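Local coordinates for protein cation exchanger YfkE (Bacillus subtilis subsp. subtilis, PDB 4KJR) that exports calcium ions across the cell membrane in exchange for external protons, leaving sodium and potassium untransported, at residues F5-V9 against A39-Y43; L106-V110 against E333-L338. The protein carries 2 engineered substitutions. One frame throughout, in Å; residues are numbered along the deposited sequence.

Interaction 1: F5-V9 against A39-Y43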
loop_
_atom_site.group_PDB
_atom_site.type_symbol
_atom_site.label_atom_id
_atom_site.label_comp_id
_atom_site.label_asym_id
_atom_site.label_seq_id
_atom_site.Cartn_x
_atom_site.Cartn_y
_atom_site.Cartn_z
ATOM N N PHE A 5 25.589 -19.656 24.394
ATOM C CA PHE A 5 24.528 -20.587 24.014
ATOM C C PHE A 5 24.658 -21.944 24.697
ATOM O O PHE A 5 23.649 -22.558 25.053
ATOM C CB PHE A 5 24.470 -20.734 22.490
ATOM C CG PHE A 5 24.290 -19.427 21.768
ATOM C CD1 PHE A 5 23.020 -18.891 21.574
ATOM C CD2 PHE A 5 25.394 -18.718 21.297
ATOM C CE1 PHE A 5 22.853 -17.681 20.916
ATOM C CE2 PHE A 5 25.234 -17.506 20.640
ATOM C CZ PHE A 5 23.960 -16.988 20.449
ATOM N N PHE A 6 25.897 -22.400 24.887
ATOM C CA PHE A 6 26.161 -23.640 25.618
ATOM C C PHE A 6 25.638 -23.557 27.052
ATOM O O PHE A 6 24.992 -24.489 27.540
ATOM C CB PHE A 6 27.658 -23.962 25.625
ATOM C CG PHE A 6 28.146 -24.644 24.377
ATOM C CD1 PHE A 6 28.036 -26.026 24.233
ATOM C CD2 PHE A 6 28.739 -23.911 23.353
ATOM C CE1 PHE A 6 28.496 -26.659 23.084
ATOM C CE2 PHE A 6 29.200 -24.537 22.202
ATOM C CZ PHE A 6 29.078 -25.914 22.068
ATOM N N ILE A 7 25.914 -22.428 27.707
ATOM C CA ILE A 7 25.481 -22.169 29.081
ATOM C C ILE A 7 23.959 -22.258 29.209
ATOM O O ILE A 7 23.443 -22.865 30.149
ATOM C CB ILE A 7 25.970 -20.786 29.576
ATOM C CG1 ILE A 7 27.479 -20.637 29.346
ATOM C CG2 ILE A 7 25.623 -20.579 31.046
ATOM C CD1 ILE A 7 27.983 -19.207 29.355
ATOM N N LEU A 8 23.250 -21.671 28.245
ATOM C CA LEU A 8 21.794 -21.563 28.305
ATOM C C LEU A 8 21.064 -22.870 28.018
ATOM O O LEU A 8 19.992 -23.110 28.575
ATOM C CB LEU A 8 21.294 -20.448 27.381
ATOM C CG LEU A 8 21.584 -19.003 27.804
ATOM C CD1 LEU A 8 21.393 -18.056 26.631
ATOM C CD2 LEU A 8 20.720 -18.580 28.985
ATOM N N VAL A 9 21.630 -23.707 27.150
ATOM C CA VAL A 9 21.043 -25.022 26.862
ATOM C C VAL A 9 21.186 -25.941 28.074
ATOM O O VAL A 9 20.211 -26.551 28.520
ATOM C CB VAL A 9 21.666 -25.675 25.607
ATOM C CG1 VAL A 9 21.297 -27.152 25.507
ATOM C CG2 VAL A 9 21.216 -24.940 24.356
ATOM N N ALA A 39 18.000 -20.374 22.909
ATOM C CA ALA A 39 19.224 -21.148 22.708
ATOM C C ALA A 39 18.966 -22.449 21.958
ATOM O O ALA A 39 19.760 -22.848 21.099
ATOM C CB ALA A 39 19.897 -21.429 24.044
ATOM N N LEU A 40 17.849 -23.098 22.279
ATOM C CA LEU A 40 17.451 -24.334 21.610
ATOM C C LEU A 40 17.154 -24.119 20.126
ATOM O O LEU A 40 17.405 -25.000 19.311
ATOM C CB LEU A 40 16.250 -24.965 22.320
ATOM C CG LEU A 40 16.513 -25.597 23.689
ATOM C CD1 LEU A 40 15.208 -25.873 24.415
ATOM C CD2 LEU A 40 17.324 -26.875 23.537
ATOM N N ALA A 41 16.627 -22.941 19.793
ATOM C CA ALA A 41 16.344 -22.561 18.410
ATOM C C ALA A 41 17.592 -22.037 17.701
ATOM O O ALA A 41 17.717 -22.152 16.480
ATOM C CB ALA A 41 15.230 -21.526 18.359
ATOM N N SER A 42 18.507 -21.455 18.478
ATOM C CA SER A 42 19.810 -21.018 17.976
ATOM C C SER A 42 20.617 -22.213 17.461
ATOM O O SER A 42 21.327 -22.106 16.460
ATOM C CB SER A 42 20.582 -20.279 19.069
ATOM O OG SER A 42 21.867 -19.890 18.611
ATOM N N TYR A 43 20.498 -23.343 18.156
ATOM C CA TYR A 43 21.053 -24.605 17.683
ATOM C C TYR A 43 20.234 -25.170 16.525
ATOM O O TYR A 43 20.790 -25.516 15.480
ATOM C CB TYR A 43 21.162 -25.624 18.822
ATOM C CG TYR A 43 22.410 -25.457 19.655
ATOM C CD1 TYR A 43 23.632 -25.984 19.228
ATOM C CD2 TYR A 43 22.376 -24.766 20.862
ATOM C CE1 TYR A 43 24.784 -25.831 19.986
ATOM C CE2 TYR A 43 23.522 -24.602 21.628
ATOM C CZ TYR A 43 24.721 -25.139 21.187
ATOM O OH TYR A 43 25.858 -24.977 21.945
#
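A T-shaped aromatic pair, Phe6 with Tyr43, and a small apolar patch beside it join two successive transmembrane helices, 3-22 and 26-53, at the N-terminal end of the chain. The ring planes stand 83° apart with centroids 5.8 Å from each other, and Tyr43 presents its phenol end to a face of Phe6. Its OH lies 3.1 Å above the plane of the Phe6 ring, over the ring centre, so a polar group rests on the aromatic face. The Tyr43 side chain leaves its helix neither toward nor away from the partner, and with CG anti to the carbonyl carbon (chi1 -83°) the long ring extends to helix 3-22. On the way the ring runs past Val9, whose CG2 lies 3.6 Å from Tyr43 CE2, while Phe5 O sits in the ring plane at its edge. Only three residues lie between the two helices; the N-to-C directions of the short segments make 123°, oblique but closer to antiparallel than parallel, with axes 9.4 Å apart. The backbones come nearest at Phe5 and Ala39, CA to CA 5.5 Å, where Ala39 has only its CB to place between them. That CB is 3.7 Å from Leu8 CB and also touches Val9 CG2. Toward Phe5 the contact turns mixed, with Ser42 OG approaching CD1 and CE1 of that ring obliquely. Phe5 additionally forms a cation-pi contact with Arg46. Leu40 also packs on helix 204-234, while Ala41, which does not touch segment 5-9, packs on helix 239-256, consistent with helix 3-22 lying on the outer side of helix 26-53 here.

Interaction 2: L106-V110 against E333-L338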
loop_
_atom_site.group_PDB
_atom_site.type_symbol
_atom_site.label_atom_id
_atom_site.label_comp_id
_atom_site.label_asym_id
_atom_site.label_seq_id
_atom_site.Cartn_x
_atom_site.Cartn_y
_atom_site.Cartn_z
ATOM N N LEU A 106 18.619 -5.904 12.557
ATOM C CA LEU A 106 19.790 -6.159 13.391
ATOM C C LEU A 106 21.007 -6.445 12.521
ATOM O O LEU A 106 22.097 -5.950 12.797
ATOM C CB LEU A 106 19.525 -7.315 14.361
ATOM C CG LEU A 106 20.049 -7.246 15.802
ATOM C CD1 LEU A 106 19.953 -5.847 16.399
ATOM C CD2 LEU A 106 19.262 -8.230 16.654
ATOM N N SER A 107 20.817 -7.230 11.464
ATOM C CA SER A 107 21.886 -7.498 10.505
ATOM C C SER A 107 22.409 -6.214 9.872
ATOM O O SER A 107 23.598 -5.923 9.977
ATOM C CB SER A 107 21.420 -8.464 9.420
ATOM O OG SER A 107 21.180 -9.744 9.960
ATOM N N PHE A 108 21.525 -5.449 9.231
ATOM C CA PHE A 108 21.897 -4.193 8.566
ATOM C C PHE A 108 22.617 -3.245 9.522
ATOM O O PHE A 108 23.632 -2.652 9.166
ATOM C CB PHE A 108 20.660 -3.476 8.010
ATOM C CG PHE A 108 20.006 -4.162 6.838
ATOM C CD1 PHE A 108 19.150 -3.446 6.007
ATOM C CD2 PHE A 108 20.233 -5.510 6.558
ATOM C CE1 PHE A 108 18.528 -4.058 4.930
ATOM C CE2 PHE A 108 19.615 -6.124 5.481
ATOM C CZ PHE A 108 18.763 -5.396 4.666
ATOM N N PHE A 109 22.087 -3.116 10.736
ATOM C CA PHE A 109 22.605 -2.160 11.703
ATOM C C PHE A 109 23.964 -2.547 12.275
ATOM O O PHE A 109 24.876 -1.720 12.310
ATOM C CB PHE A 109 21.610 -1.933 12.842
ATOM C CG PHE A 109 22.058 -0.895 13.833
ATOM C CD1 PHE A 109 22.016 0.456 13.505
ATOM C CD2 PHE A 109 22.524 -1.267 15.092
ATOM C CE1 PHE A 109 22.431 1.418 14.410
ATOM C CE2 PHE A 109 22.938 -0.310 16.006
ATOM C CZ PHE A 109 22.890 1.034 15.664
ATOM N N VAL A 110 24.087 -3.794 12.728
ATOM C CA VAL A 110 25.302 -4.271 13.385
ATOM C C VAL A 110 26.481 -4.175 12.415
ATOM O O VAL A 110 27.520 -3.607 12.753
ATOM C CB VAL A 110 25.125 -5.701 13.956
ATOM C CG1 VAL A 110 26.048 -6.707 13.279
ATOM C CG2 VAL A 110 25.327 -5.701 15.463
ATOM N N GLU A 333 20.330 2.258 8.117
ATOM C CA GLU A 333 19.391 1.449 7.351
ATOM C C GLU A 333 18.679 0.524 8.325
ATOM O O GLU A 333 17.478 0.286 8.210
ATOM C CB GLU A 333 20.142 0.608 6.323
ATOM C CG GLU A 333 19.438 0.436 4.988
ATOM C CD GLU A 333 19.664 1.608 4.052
ATOM O OE1 GLU A 333 19.092 2.689 4.304
ATOM O OE2 GLU A 333 20.407 1.447 3.063
ATOM N N GLY A 334 19.443 0.013 9.289
ATOM C CA GLY A 334 18.924 -0.865 10.324
ATOM C C GLY A 334 18.207 -0.101 11.412
ATOM O O GLY A 334 17.153 -0.534 11.890
ATOM N N ALA A 335 18.783 1.037 11.805
ATOM C CA ALA A 335 18.219 1.868 12.871
ATOM C C ALA A 335 16.779 2.252 12.563
ATOM O O ALA A 335 15.907 2.167 13.432
ATOM C CB ALA A 335 19.067 3.110 13.100
ATOM N N THR A 336 16.540 2.657 11.318
ATOM C CA THR A 336 15.198 2.958 10.844
ATOM C C THR A 336 14.317 1.737 11.082
ATOM O O THR A 336 13.256 1.839 11.697
ATOM C CB THR A 336 15.186 3.321 9.348
ATOM O OG1 THR A 336 16.518 3.594 8.901
ATOM C CG2 THR A 336 14.330 4.544 9.109
ATOM N N LEU A 337 14.790 0.575 10.638
ATOM C CA LEU A 337 14.038 -0.672 10.781
ATOM C C LEU A 337 13.771 -1.013 12.240
ATOM O O LEU A 337 12.619 -1.159 12.631
ATOM C CB LEU A 337 14.739 -1.839 10.076
ATOM C CG LEU A 337 14.842 -1.866 8.547
ATOM C CD1 LEU A 337 15.543 -3.140 8.103
ATOM C CD2 LEU A 337 13.482 -1.753 7.873
ATOM N N LEU A 338 14.830 -1.105 13.043
ATOM C CA LEU A 338 14.714 -1.491 14.457
ATOM C C LEU A 338 13.724 -0.616 15.215
ATOM O O LEU A 338 12.956 -1.101 16.060
ATOM C CB LEU A 338 16.081 -1.446 15.133
ATOM C CG LEU A 338 17.031 -2.578 14.739
ATOM C CD1 LEU A 338 18.469 -2.124 14.885
ATOM C CD2 LEU A 338 16.776 -3.840 15.554
#
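Phe109 CB and Phe108 CB both rest on the backbone of Gly334, where the two main chains come nearest, Phe109 CA to Gly334 CA 4.1 Å. Phe109 CB is 3.8 Å and Phe108 CB 3.9 Å from Gly334 CA. Ala335 N lies beside the Phe109 ring, 3.7 Å from Phe109 CD1. With no side chain at Gly334, the axes of the two short segments come within 7.3 Å of each other. The short segments run roughly antiparallel, their directions 141° apart, and this glycine-mediated crossing, a common device in membrane proteins, joins the two sodium/calcium exchanger regions of the chain.

Apolar side chains extend the contact to both flanks. Leu338 sends CD1 to Phe109 CB at 3.8 Å and CD2 to Leu106 CD1 at 3.9 Å, so its two methyls fork between these neighbours. An alanine in its place lacks both methyls and would probably leave a gap between Leu106 CD1 and the CB and ring root of Phe109. Phe109, its CG anti to the backbone N (chi1 -177°), swings its ring past Ala335, whose CB lies 4.0 Å from Phe109 CE1. On the other flank, Phe108 CD1 meets Leu337 CD1 and the aliphatic CG of Glu333, whose carboxylate bends away.

Helix 307-324 packs on this second flank, through Ile323 against Phe108, Glu333 and Leu337. Ala335 also touches Leu169 of a neighbouring subunit in the trimer.

The two contacts are separate points of helix packing within the helical membrane fold of one chain. Their centres lie 24 Å apart and their nearest atoms about 11 Å, so they do not touch. Each is offset from the middle of the chain, interaction 1 by about 17 Å and interaction 2 by about 18 Å, measured between centres. In sequence they follow one another: interaction 1 links neighbouring helices with 29 residues between its segments, whereas interaction 2 bridges 222 residues. Their surroundings differ too, since no other chain of the assembly touches interaction 1, while a second subunit reaches interaction 2.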